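Local structure of BexL (Amycolatopsis orientalis, 4XRW) at residues 189-194 with 200-205; 196-201 with 218-223; 169-174 with 297-302. The protein probably catalyses cyclisation and aromatisation, with dehydration, of a polyketide chain in BE-7585A biosynthesis, as a di-domain aromatase/cyclase. One frame throughout, in Å; residues are numbered along the deposited sequence.

The second half of BexL shows how one helix-grip domain is held by quite different contacts in different places. Contacts 1 and 2 are buried neighbours, their centres 7 Å apart, and both use the short helix 198-201. Contact 1 joins that turn, and a leucine just after it, to helix 185-193 through an aromatic ring, an arginine and bridging waters; contact 2 joins it to strand 217-225 through a tryptophan edge, a methionine sulfur and a leucine methyl. Contact 3 lies at the surface, where the residues leading into strand 172-181 meet the first turn of helix 299-326 through valine methyls, one on a leucine and one on a backbone carbonyl. Contacts 2 and 3 reach the same antiparallel sheet.

Contact 1 of 3, residues 189-194 with 200-205; sequences YDFVDQ and ERLPHV
R201 lies alongside the ring of F191, and its side chain can be followed atom by atom past it. R201 CB starts at the far end of the phenyl group, 4.1 Å from F191 CE2. The chain then runs extended, with chi2 at 173°, and R201 CD packs against F191 CE2 at 3.8 Å. The whole chain runs in the opposite sense to the F191 side chain, so that R201 NH1 ends 3.8 Å from F191 CD2. The two planes are only 11° apart, yet NH1 approaches the ring obliquely. At the tip, water takes over. R201 NH1 donates to water 1 (2.9 Å), which in turn donates to F191 O and Q194 O, so one molecule ties the arginine to two carbonyls at the end of helix 185-193. R201 NH2 donates to water 2, which reaches Q194 OE1 at 3.2 Å. The positive charge, linked through water to carbonyls at the C-terminal end of the helix, is probably favoured there.

In the helix-grip fold these two short helices occupy the connection between strands 172-181 and 205-212, beside the long C-terminal helix 299-326. From that helix A321 touches F191, and H324 touches both F191 and R201. F191 gets its position from a CG anti to the backbone N (chi1 -178°), which carries the ring across to the other segment. There L202, the first residue to leave helical geometry after R201, brings CD2 to the ring edge, near its plane, 3.9 Å from F191 CZ.

Contact 2 of 3, residues 196-201 with 218-223; sequences ALWAER and QVLRMD
W198 presents the benzo edge of its indole to two side chains of strand 217-225, and M222 makes the closer approach. Its SD lies in the plane of the ring, 3.8 Å from W198 CE3 and 5.0 Å from the centroid of the six-membered ring, a Met-aromatic contact made at the edge. M222 gets there with CG between the backbone N and the carbonyl carbon (chi1 56°), and a bend at chi3 brings CE back toward W198 CE3. The second neighbour sits farther off: L220 CD2 comes obliquely to 4.1 Å from W198 CZ3, the two side chains crossing at about a right angle.

This packed indole contrasts with the outer part of the turn, where A196 and E200 are exposed and M222 itself is only partly covered. On that outer part L197 CD1 rests over the centre of the R201 guanidinium, 3.5 Å above its plane. The pyrrole nitrogen is engaged away from the strand: W198 NE1 donates to F191 O at 3.0 Å. W198 also touches V192 of helix 185-193 and R238 of strand 231-241, while L220 touches V208 and S236 on the strands that flank its own, 205-212 and 231-241.

Contact 3 of 3, residues 169-174 with 297-302; sequences PELTFS and AGVAEA
With CG1 of V299 roughly anti to the backbone N (chi1 158°) and CG2 beside that N, the two methyls divide between two neighbours, E170 and L171. L171 has its CG beside the backbone N; although its CB points away from V299, the outer end of the chain turns back to it. The place is one edge of the helix-grip fold, where the lead into strand 172-181, the first strand of the second domain's antiparallel sheet, meets the opening turn of helix 299-326, the long helix the sheet wraps around.

The methyls do different work. V299 CG2 meets L171 CD2 at 3.9 Å, an apolar touch between side chains that cross at about a right angle. V299 CG1 instead lies against the backbone, 3.3 Å from E170 O. The same oxygen accepts a hydrogen bond from R303 NH1, one turn further along the same helix, whereas the methyl only packs against it. T286, in a neighbouring loop, touches both L171 and V299.

The helix start is held locally. G298 occupies the N-cap, and E301, three residues on, folds back to it, as in one half of a capping box; glycine has no side chain to complete the reciprocal half. E301 OE1 accepts from G298 N at 2.9 Å on its anti side, 33° out of the carboxylate plane, with a bent N-H...O angle of 141°.

Contact 1 of 3, residues 189-194 with 200-205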
ATOM      1  N   TYR A 189      20.626   0.668  -4.186  1.00 20.08           N
ATOM      2  CA  TYR A 189      19.618  -0.190  -3.547  1.00 21.83           C
ATOM      3  C   TYR A 189      20.002  -0.573  -2.125  1.00 18.33           C
ATOM      4  O   TYR A 189      19.202  -0.440  -1.202  1.00 18.31           O
ATOM      5  CB  TYR A 189      19.415  -1.462  -4.376  1.00 22.41           C
ATOM      6  CG  TYR A 189      18.519  -2.505  -3.720  1.00 21.11           C
ATOM      7  CD1 TYR A 189      17.131  -2.484  -3.922  1.00 21.28           C
ATOM      8  CD2 TYR A 189      19.047  -3.469  -2.891  1.00 19.83           C
ATOM      9  CE1 TYR A 189      16.301  -3.449  -3.306  1.00 18.41           C
ATOM     10  CE2 TYR A 189      18.243  -4.422  -2.280  1.00 22.71           C
ATOM     11  CZ  TYR A 189      16.876  -4.407  -2.503  1.00 18.75           C
ATOM     12  OH  TYR A 189      16.097  -5.359  -1.896  1.00 24.89           O
ATOM     13  N   ASP A 190      21.221  -1.117  -1.945  1.00 20.31           N
ATOM     14  CA  ASP A 190      21.668  -1.563  -0.634  1.00 21.29           C
ATOM     15  C   ASP A 190      21.626  -0.447   0.385  1.00 19.94           C
ATOM     16  O   ASP A 190      21.302  -0.678   1.543  1.00 21.07           O
ATOM     17  CB  ASP A 190      23.094  -2.131  -0.667  1.00 22.69           C
ATOM     18  CG  ASP A 190      23.190  -3.525  -1.334  1.00 35.92           C
ATOM     19  OD1 ASP A 190      22.164  -4.221  -1.535  1.00 29.40           O
ATOM     20  OD2 ASP A 190      24.329  -3.927  -1.652  1.00 29.71           O
ATOM     21  N   PHE A 191      21.986   0.767  -0.008  1.00 16.80           N
ATOM     22  CA  PHE A 191      21.934   1.887   0.929  1.00 17.16           C
ATOM     23  C   PHE A 191      20.503   2.122   1.462  1.00 15.63           C
ATOM     24  O   PHE A 191      20.316   2.395   2.644  1.00 17.50           O
ATOM     25  CB  PHE A 191      22.457   3.175   0.257  1.00 18.44           C
ATOM     26  CG  PHE A 191      22.487   4.366   1.158  1.00 17.28           C
ATOM     27  CD1 PHE A 191      21.370   5.192   1.319  1.00 17.06           C
ATOM     28  CD2 PHE A 191      23.642   4.684   1.863  1.00 19.54           C
ATOM     29  CE1 PHE A 191      21.401   6.274   2.148  1.00 20.06           C
ATOM     30  CE2 PHE A 191      23.681   5.774   2.697  1.00 19.16           C
ATOM     31  CZ  PHE A 191      22.570   6.590   2.837  1.00 20.30           C
ATOM     32  N   VAL A 192      19.517   2.039   0.582  1.00 15.61           N
ATOM     33  CA  VAL A 192      18.106   2.267   0.994  1.00 15.28           C
ATOM     34  C   VAL A 192      17.491   1.013   1.684  1.00 16.38           C
ATOM     35  O   VAL A 192      16.685   1.137   2.608  1.00 18.37           O
ATOM     36  CB  VAL A 192      17.250   2.683  -0.209  1.00 16.82           C
ATOM     37  CG1 VAL A 192      15.895   2.992   0.220  1.00 17.88           C
ATOM     38  CG2 VAL A 192      17.877   3.946  -0.889  1.00 17.93           C
ATOM     39  N   ASP A 193      17.894  -0.167   1.244  1.00 17.38           N
ATOM     40  CA  ASP A 193      17.423  -1.432   1.834  1.00 19.25           C
ATOM     41  C   ASP A 193      17.901  -1.589   3.280  1.00 19.43           C
ATOM     42  O   ASP A 193      17.140  -1.973   4.175  1.00 19.37           O
ATOM     43  CB  ASP A 193      17.914  -2.602   0.985  1.00 21.44           C
ATOM     44  CG  ASP A 193      17.444  -3.966   1.493  1.00 23.45           C
ATOM     45  OD1 ASP A 193      16.239  -4.138   1.775  1.00 26.44           O
ATOM     46  OD2 ASP A 193      18.304  -4.869   1.578  1.00 26.23           O
ATOM     47  N   GLN A 194      19.178  -1.301   3.514  1.00 18.72           N
ATOM     48  CA  GLN A 194      19.781  -1.520   4.813  1.00 18.71           C
ATOM     49  C   GLN A 194      19.502  -0.369   5.762  1.00 20.88           C
ATOM     50  O   GLN A 194      20.399   0.408   6.189  1.00 19.30           O
ATOM     51  CB  GLN A 194      21.295  -1.774   4.641  1.00 20.31           C
ATOM     52  CG  GLN A 194      21.544  -3.007   3.811  1.00 24.97           C
ATOM     53  CD  GLN A 194      23.016  -3.293   3.543  1.00 34.01           C
ATOM     54  OE1 GLN A 194      23.893  -2.880   4.294  1.00 35.07           O
ATOM     55  NE2 GLN A 194      23.276  -4.007   2.469  1.00 31.10           N
ATOM     56  N   GLU A 200      23.230   5.997  11.574  1.00 23.22           N
ATOM     57  CA  GLU A 200      24.634   6.431  11.454  1.00 29.52           C
ATOM     58  C   GLU A 200      24.901   7.115  10.106  1.00 28.19           C
ATOM     59  O   GLU A 200      25.922   7.796   9.945  1.00 30.69           O
ATOM     60  CB  GLU A 200      25.584   5.242  11.700  1.00 28.48           C
ATOM     61  CG  GLU A 200      25.795   4.275  10.568  1.00 43.62           C
ATOM     62  CD  GLU A 200      25.951   2.792  11.019  1.00 55.71           C
ATOM     63  OE1 GLU A 200      26.919   2.126  10.555  1.00 52.04           O
ATOM     64  OE2 GLU A 200      25.098   2.285  11.802  1.00 47.29           O
ATOM     65  N   ARG A 201      23.969   6.998   9.160  1.00 22.96           N
ATOM     66  CA  ARG A 201      24.197   7.484   7.776  1.00 25.45           C
ATOM     67  C   ARG A 201      23.334   8.659   7.359  1.00 30.41           C
ATOM     68  O   ARG A 201      23.650   9.320   6.365  1.00 27.57           O
ATOM     69  CB  ARG A 201      23.989   6.356   6.766  1.00 21.94           C
ATOM     70  CG  ARG A 201      24.951   5.205   6.910  1.00 27.09           C
ATOM     71  CD  ARG A 201      24.605   4.079   6.021  1.00 25.90           C
ATOM     72  NE  ARG A 201      25.702   3.130   5.945  1.00 25.80           N
ATOM     73  CZ  ARG A 201      25.792   2.130   5.069  1.00 27.14           C
ATOM     74  NH1 ARG A 201      24.826   1.901   4.184  1.00 24.92           N
ATOM     75  NH2 ARG A 201      26.861   1.355   5.069  1.00 28.95           N
ATOM     76  N   LEU A 202      22.249   8.931   8.087  1.00 23.21           N
ATOM     77  CA  LEU A 202      21.367  10.016   7.744  1.00 20.52           C
ATOM     78  C   LEU A 202      21.203  10.992   8.910  1.00 25.56           C
ATOM     79  O   LEU A 202      21.018  10.572  10.050  1.00 29.56           O
ATOM     80  CB  LEU A 202      19.992   9.494   7.309  1.00 21.91           C
ATOM     81  CG  LEU A 202      19.946   8.560   6.100  1.00 22.01           C
ATOM     82  CD1 LEU A 202      18.521   8.061   5.919  1.00 20.04           C
ATOM     83  CD2 LEU A 202      20.423   9.196   4.808  1.00 19.56           C
ATOM     84  N   PRO A 203      21.298  12.294   8.634  1.00 25.27           N
ATOM     85  CA  PRO A 203      21.369  13.206   9.795  1.00 26.42           C
ATOM     86  C   PRO A 203      20.036  13.396  10.539  1.00 31.87           C
ATOM     87  O   PRO A 203      20.033  13.771  11.704  1.00 38.89           O
ATOM     88  CB  PRO A 203      21.836  14.531   9.181  1.00 29.56           C
ATOM     89  CG  PRO A 203      21.592  14.419   7.713  1.00 33.44           C
ATOM     90  CD  PRO A 203      21.643  12.965   7.366  1.00 29.08           C
ATOM     91  N   HIS A 204      18.929  13.164   9.860  1.00 30.04           N
ATOM     92  CA  HIS A 204      17.615  13.391  10.457  1.00 33.13           C
ATOM     93  C   HIS A 204      17.104  12.153  11.254  1.00 29.59           C
ATOM     94  O   HIS A 204      16.081  12.225  11.946  1.00 29.91           O
ATOM     95  CB  HIS A 204      16.607  13.812   9.359  1.00 40.90           C
ATOM     96  CG  HIS A 204      16.588  12.931   8.131  1.00 45.19           C
ATOM     97  ND1 HIS A 204      15.595  11.998   7.909  1.00 42.54           N
ATOM     98  CD2 HIS A 204      17.408  12.871   7.046  1.00 28.37           C
ATOM     99  CE1 HIS A 204      15.814  11.385   6.757  1.00 35.04           C
ATOM    100  NE2 HIS A 204      16.901  11.903   6.209  1.00 41.26           N
ATOM    101  N   VAL A 205      17.839  11.053  11.195  1.00 22.58           N
ATOM    102  CA  VAL A 205      17.438   9.779  11.841  1.00 20.84           C
ATOM    103  C   VAL A 205      18.220   9.520  13.127  1.00 26.14           C
ATOM    104  O   VAL A 205      19.446   9.387  13.115  1.00 25.79           O
ATOM    105  CB  VAL A 205      17.636   8.594  10.861  1.00 20.46           C
ATOM    106  CG1 VAL A 205      17.260   7.236  11.535  1.00 22.36           C
ATOM    107  CG2 VAL A 205      16.836   8.827   9.629  1.00 23.46           C
TER
HETATM  108  O   HOH W   1      21.993   2.219   4.764  1.00 19.59           O
HETATM  109  O   HOH W   2      26.688  -1.299   3.993  1.00 44.42           O

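Contact 2 of 3, residues 196-201 with 218-223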
ATOM      1  N   ALA A 196      18.676  -0.289   8.818  1.00 19.40           N
ATOM      2  CA  ALA A 196      19.189  -0.390  10.177  1.00 22.33           C
ATOM      3  C   ALA A 196      20.382   0.528  10.369  1.00 25.47           C
ATOM      4  O   ALA A 196      20.665   0.947  11.482  1.00 26.50           O
ATOM      5  CB  ALA A 196      19.556  -1.830  10.502  1.00 24.39           C
ATOM      6  N   LEU A 197      21.064   0.851   9.263  1.00 22.23           N
ATOM      7  CA  LEU A 197      22.261   1.692   9.298  1.00 22.71           C
ATOM      8  C   LEU A 197      21.970   3.179   9.162  1.00 23.18           C
ATOM      9  O   LEU A 197      22.891   4.010   9.176  1.00 21.55           O
ATOM     10  CB  LEU A 197      23.211   1.242   8.183  1.00 23.17           C
ATOM     11  CG  LEU A 197      23.651  -0.233   8.217  1.00 26.75           C
ATOM     12  CD1 LEU A 197      24.540  -0.542   7.042  1.00 27.21           C
ATOM     13  CD2 LEU A 197      24.390  -0.601   9.531  1.00 28.97           C
ATOM     14  N   TRP A 198      20.699   3.546   8.986  1.00 19.21           N
ATOM     15  CA  TRP A 198      20.361   4.946   8.757  1.00 20.05           C
ATOM     16  C   TRP A 198      20.584   5.865   9.951  1.00 20.58           C
ATOM     17  O   TRP A 198      20.726   7.061   9.763  1.00 23.66           O
ATOM     18  CB  TRP A 198      18.901   5.070   8.297  1.00 17.83           C
ATOM     19  CG  TRP A 198      18.630   4.659   6.906  1.00 16.45           C
ATOM     20  CD1 TRP A 198      19.510   4.172   5.986  1.00 17.80           C
ATOM     21  CD2 TRP A 198      17.356   4.685   6.256  1.00 19.15           C
ATOM     22  NE1 TRP A 198      18.876   3.908   4.801  1.00 21.11           N
ATOM     23  CE2 TRP A 198      17.552   4.219   4.930  1.00 20.57           C
ATOM     24  CE3 TRP A 198      16.077   5.068   6.659  1.00 23.48           C
ATOM     25  CZ2 TRP A 198      16.527   4.132   4.016  1.00 23.20           C
ATOM     26  CZ3 TRP A 198      15.047   4.976   5.737  1.00 21.99           C
ATOM     27  CH2 TRP A 198      15.278   4.495   4.436  1.00 25.67           C
ATOM     28  N   ALA A 199      20.617   5.339  11.184  1.00 21.60           N
ATOM     29  CA  ALA A 199      20.895   6.214  12.313  1.00 24.44           C
ATOM     30  C   ALA A 199      22.348   6.721  12.253  1.00 26.37           C
ATOM     31  O   ALA A 199      22.636   7.770  12.805  1.00 34.79           O
ATOM     32  CB  ALA A 199      20.636   5.517  13.639  1.00 27.77           C
ATOM     33  N   GLU A 200      23.230   5.997  11.574  1.00 23.22           N
ATOM     34  CA  GLU A 200      24.634   6.431  11.454  1.00 29.52           C
ATOM     35  C   GLU A 200      24.901   7.115  10.106  1.00 28.19           C
ATOM     36  O   GLU A 200      25.922   7.796   9.945  1.00 30.69           O
ATOM     37  CB  GLU A 200      25.584   5.242  11.700  1.00 28.48           C
ATOM     38  CG  GLU A 200      25.795   4.275  10.568  1.00 43.62           C
ATOM     39  CD  GLU A 200      25.951   2.792  11.019  1.00 55.71           C
ATOM     40  OE1 GLU A 200      26.919   2.126  10.555  1.00 52.04           O
ATOM     41  OE2 GLU A 200      25.098   2.285  11.802  1.00 47.29           O
ATOM     42  N   ARG A 201      23.969   6.998   9.160  1.00 22.96           N
ATOM     43  CA  ARG A 201      24.197   7.484   7.776  1.00 25.45           C
ATOM     44  C   ARG A 201      23.334   8.659   7.359  1.00 30.41           C
ATOM     45  O   ARG A 201      23.650   9.320   6.365  1.00 27.57           O
ATOM     46  CB  ARG A 201      23.989   6.356   6.766  1.00 21.94           C
ATOM     47  CG  ARG A 201      24.951   5.205   6.910  1.00 27.09           C
ATOM     48  CD  ARG A 201      24.605   4.079   6.021  1.00 25.90           C
ATOM     49  NE  ARG A 201      25.702   3.130   5.945  1.00 25.80           N
ATOM     50  CZ  ARG A 201      25.792   2.130   5.069  1.00 27.14           C
ATOM     51  NH1 ARG A 201      24.826   1.901   4.184  1.00 24.92           N
ATOM     52  NH2 ARG A 201      26.861   1.355   5.069  1.00 28.95           N
ATOM     53  N   GLN A 218       9.925  -5.995   5.359  1.00 16.16           N
ATOM     54  CA  GLN A 218      10.479  -5.244   6.482  1.00 16.65           C
ATOM     55  C   GLN A 218       9.391  -4.445   7.218  1.00 16.47           C
ATOM     56  O   GLN A 218       8.480  -3.899   6.549  1.00 16.12           O
ATOM     57  CB  GLN A 218      11.536  -4.275   5.981  1.00 16.61           C
ATOM     58  CG  GLN A 218      12.739  -4.879   5.320  1.00 17.53           C
ATOM     59  CD  GLN A 218      13.696  -3.830   4.809  1.00 20.03           C
ATOM     60  OE1 GLN A 218      13.293  -2.734   4.444  1.00 20.26           O
ATOM     61  NE2 GLN A 218      14.977  -4.155   4.809  1.00 22.78           N
ATOM     62  N   VAL A 219       9.501  -4.370   8.555  1.00 15.39           N
ATOM     63  CA  VAL A 219       8.737  -3.440   9.345  1.00 16.25           C
ATOM     64  C   VAL A 219       9.763  -2.436   9.853  1.00 16.49           C
ATOM     65  O   VAL A 219      10.647  -2.769  10.633  1.00 19.42           O
ATOM     66  CB  VAL A 219       7.970  -4.118  10.488  1.00 18.77           C
ATOM     67  CG1 VAL A 219       7.218  -3.074  11.284  1.00 18.37           C
ATOM     68  CG2 VAL A 219       7.024  -5.158   9.909  1.00 20.29           C
ATOM     69  N   LEU A 220       9.683  -1.234   9.319  1.00 17.44           N
ATOM     70  CA  LEU A 220      10.693  -0.201   9.604  1.00 15.74           C
ATOM     71  C   LEU A 220      10.082   0.806  10.533  1.00 18.41           C
ATOM     72  O   LEU A 220       9.150   1.504  10.176  1.00 20.12           O
ATOM     73  CB  LEU A 220      11.171   0.436   8.307  1.00 16.49           C
ATOM     74  CG  LEU A 220      12.117   1.620   8.440  1.00 18.05           C
ATOM     75  CD1 LEU A 220      13.356   1.213   9.240  1.00 21.91           C
ATOM     76  CD2 LEU A 220      12.469   2.075   7.014  1.00 21.82           C
ATOM     77  N   ARG A 221      10.582   0.832  11.764  1.00 14.74           N
ATOM     78  CA  ARG A 221      10.238   1.858  12.698  1.00 14.27           C
ATOM     79  C   ARG A 221      11.434   2.745  12.896  1.00 17.73           C
ATOM     80  O   ARG A 221      12.552   2.250  13.085  1.00 21.20           O
ATOM     81  CB  ARG A 221       9.780   1.275  14.023  1.00 19.85           C
ATOM     82  CG  ARG A 221       8.531   0.472  13.876  1.00 22.26           C
ATOM     83  CD  ARG A 221       8.166  -0.186  15.221  1.00 22.61           C
ATOM     84  NE  ARG A 221       7.796   0.807  16.239  1.00 23.87           N
ATOM     85  CZ  ARG A 221       6.542   1.232  16.465  1.00 20.66           C
ATOM     86  NH1 ARG A 221       5.529   0.782  15.750  1.00 23.70           N
ATOM     87  NH2 ARG A 221       6.309   2.111  17.415  1.00 22.42           N
ATOM     88  N   MET A 222      11.212   4.041  12.788  1.00 17.54           N
ATOM     89  CA  MET A 222      12.346   4.950  12.976  1.00 19.77           C
ATOM     90  C   MET A 222      11.978   6.238  13.645  1.00 18.96           C
ATOM     91  O   MET A 222      10.849   6.686  13.580  1.00 17.89           O
ATOM     92  CB  MET A 222      13.035   5.210  11.652  1.00 21.53           C
ATOM     93  CG  MET A 222      12.216   5.736  10.573  1.00 28.57           C
ATOM     94  SD  MET A 222      13.219   5.695   9.054  1.00 34.14           S
ATOM     95  CE  MET A 222      13.386   7.437   8.728  1.00 37.11           C
ATOM     96  N   ASP A 223      12.971   6.767  14.361  1.00 18.70           N
ATOM     97  CA  ASP A 223      12.911   8.033  15.049  1.00 19.24           C
ATOM     98  C   ASP A 223      13.584   9.103  14.232  1.00 20.13           C
ATOM     99  O   ASP A 223      14.747   8.940  13.810  1.00 21.56           O
ATOM    100  CB  ASP A 223      13.617   7.940  16.392  1.00 21.62           C
ATOM    101  CG  ASP A 223      12.806   7.240  17.441  1.00 29.57           C
ATOM    102  OD1 ASP A 223      11.708   6.697  17.145  1.00 28.05           O
ATOM    103  OD2 ASP A 223      13.288   7.217  18.579  1.00 28.67           O
TER

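Contact 3 of 3, residues 169-174 with 297-302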
ATOM      1  N   PRO A 169      -9.126  14.397  -7.178  1.00 47.66           N
ATOM      2  CA  PRO A 169      -7.728  14.752  -7.430  1.00 42.57           C
ATOM      3  C   PRO A 169      -7.215  15.870  -6.541  1.00 36.32           C
ATOM      4  O   PRO A 169      -6.007  16.087  -6.546  1.00 40.34           O
ATOM      5  CB  PRO A 169      -7.730  15.198  -8.906  1.00 44.84           C
ATOM      6  CG  PRO A 169      -9.037  14.834  -9.441  1.00 44.29           C
ATOM      7  CD  PRO A 169      -9.984  14.812  -8.297  1.00 46.94           C
ATOM      8  N   GLU A 170      -8.088  16.577  -5.818  1.00 34.84           N
ATOM      9  CA  GLU A 170      -7.604  17.629  -4.923  1.00 43.00           C
ATOM     10  C   GLU A 170      -7.017  17.040  -3.637  1.00 36.19           C
ATOM     11  O   GLU A 170      -6.119  17.631  -3.029  1.00 32.21           O
ATOM     12  CB  GLU A 170      -8.718  18.613  -4.582  1.00 46.36           C
ATOM     13  CG  GLU A 170      -9.117  19.529  -5.747  1.00 58.28           C
ATOM     14  CD  GLU A 170     -10.282  20.446  -5.403  1.00 79.94           C
ATOM     15  OE1 GLU A 170     -10.606  20.583  -4.199  1.00 85.39           O
ATOM     16  OE2 GLU A 170     -10.878  21.023  -6.340  1.00 85.08           O
ATOM     17  N   LEU A 171      -7.509  15.864  -3.252  1.00 31.54           N
ATOM     18  CA  LEU A 171      -7.087  15.215  -2.017  1.00 32.54           C
ATOM     19  C   LEU A 171      -5.968  14.205  -2.238  1.00 29.40           C
ATOM     20  O   LEU A 171      -5.256  13.855  -1.303  1.00 31.16           O
ATOM     21  CB  LEU A 171      -8.273  14.516  -1.365  1.00 34.75           C
ATOM     22  CG  LEU A 171      -9.495  15.407  -1.113  1.00 37.34           C
ATOM     23  CD1 LEU A 171     -10.593  14.617  -0.442  1.00 35.58           C
ATOM     24  CD2 LEU A 171      -9.131  16.618  -0.287  1.00 31.47           C
ATOM     25  N   THR A 172      -5.821  13.739  -3.463  1.00 29.01           N
ATOM     26  CA  THR A 172      -4.881  12.662  -3.777  1.00 31.24           C
ATOM     27  C   THR A 172      -3.872  13.183  -4.755  1.00 36.28           C
ATOM     28  O   THR A 172      -4.247  13.718  -5.788  1.00 31.91           O
ATOM     29  CB  THR A 172      -5.602  11.457  -4.377  1.00 33.16           C
ATOM     30  OG1 THR A 172      -6.539  10.967  -3.422  1.00 36.73           O
ATOM     31  CG2 THR A 172      -4.625  10.330  -4.753  1.00 38.38           C
ATOM     32  N   PHE A 173      -2.587  13.028  -4.448  1.00 26.75           N
ATOM     33  CA  PHE A 173      -1.554  13.510  -5.352  1.00 27.51           C
ATOM     34  C   PHE A 173      -0.330  12.626  -5.227  1.00 32.97           C
ATOM     35  O   PHE A 173      -0.150  11.935  -4.230  1.00 24.12           O
ATOM     36  CB  PHE A 173      -1.218  14.978  -5.072  1.00 33.45           C
ATOM     37  CG  PHE A 173      -0.704  15.235  -3.696  1.00 29.86           C
ATOM     38  CD1 PHE A 173       0.656  15.289  -3.458  1.00 33.35           C
ATOM     39  CD2 PHE A 173      -1.574  15.407  -2.627  1.00 31.26           C
ATOM     40  CE1 PHE A 173       1.148  15.536  -2.186  1.00 33.62           C
ATOM     41  CE2 PHE A 173      -1.097  15.643  -1.348  1.00 35.52           C
ATOM     42  CZ  PHE A 173       0.282  15.705  -1.130  1.00 34.13           C
ATOM     43  N   SER A 174       0.488  12.651  -6.262  1.00 27.26           N
ATOM     44  CA  SER A 174       1.655  11.817  -6.331  1.00 30.10           C
ATOM     45  C   SER A 174       2.781  12.640  -6.919  1.00 38.94           C
ATOM     46  O   SER A 174       2.545  13.517  -7.747  1.00 31.78           O
ATOM     47  CB  SER A 174       1.363  10.590  -7.156  1.00 28.17           C
ATOM     48  OG  SER A 174       2.550   9.964  -7.589  1.00 43.58           O
ATOM     49  N   ALA A 297      -6.085  27.856   6.610  1.00 63.45           N
ATOM     50  CA  ALA A 297      -5.333  26.930   5.771  1.00 58.29           C
ATOM     51  C   ALA A 297      -6.302  25.970   5.077  1.00 51.72           C
ATOM     52  O   ALA A 297      -7.286  25.523   5.680  1.00 40.38           O
ATOM     53  CB  ALA A 297      -4.306  26.168   6.598  1.00 54.15           C
ATOM     54  N   GLY A 298      -6.021  25.664   3.811  1.00 50.23           N
ATOM     55  CA  GLY A 298      -6.879  24.801   3.016  1.00 48.21           C
ATOM     56  C   GLY A 298      -6.156  23.623   2.379  1.00 45.96           C
ATOM     57  O   GLY A 298      -5.008  23.326   2.699  1.00 36.41           O
ATOM     58  N   VAL A 299      -6.842  22.948   1.468  1.00 38.71           N
ATOM     59  CA  VAL A 299      -6.293  21.770   0.810  1.00 41.69           C
ATOM     60  C   VAL A 299      -5.001  22.107   0.086  1.00 42.49           C
ATOM     61  O   VAL A 299      -4.016  21.381   0.191  1.00 41.18           O
ATOM     62  CB  VAL A 299      -7.309  21.169  -0.184  1.00 44.75           C
ATOM     63  CG1 VAL A 299      -6.623  20.315  -1.226  1.00 43.27           C
ATOM     64  CG2 VAL A 299      -8.369  20.367   0.573  1.00 41.70           C
ATOM     65  N   ALA A 300      -5.002  23.210  -0.651  1.00 42.50           N
ATOM     66  CA  ALA A 300      -3.809  23.617  -1.392  1.00 46.07           C
ATOM     67  C   ALA A 300      -2.603  23.772  -0.467  1.00 43.87           C
ATOM     68  O   ALA A 300      -1.490  23.368  -0.820  1.00 44.82           O
ATOM     69  CB  ALA A 300      -4.066  24.919  -2.145  1.00 47.22           C
ATOM     70  N   GLU A 301      -2.818  24.363   0.710  1.00 41.63           N
ATOM     71  CA  GLU A 301      -1.735  24.564   1.674  1.00 45.00           C
ATOM     72  C   GLU A 301      -1.280  23.231   2.268  1.00 45.66           C
ATOM     73  O   GLU A 301      -0.100  23.045   2.555  1.00 44.40           O
ATOM     74  CB  GLU A 301      -2.160  25.502   2.808  1.00 49.80           C
ATOM     75  CG  GLU A 301      -2.224  26.993   2.438  1.00 59.38           C
ATOM     76  CD  GLU A 301      -3.415  27.354   1.542  1.00 59.19           C
ATOM     77  OE1 GLU A 301      -4.462  26.661   1.593  1.00 56.06           O
ATOM     78  OE2 GLU A 301      -3.296  28.343   0.785  1.00 63.77           O
ATOM     79  N   ALA A 302      -2.220  22.312   2.474  1.00 41.31           N
ATOM     80  CA  ALA A 302      -1.876  21.000   3.004  1.00 36.61           C
ATOM     81  C   ALA A 302      -1.063  20.215   1.974  1.00 38.73           C
ATOM     82  O   ALA A 302      -0.105  19.542   2.341  1.00 38.34           O
ATOM     83  CB  ALA A 302      -3.135  20.225   3.399  1.00 39.56           C
TER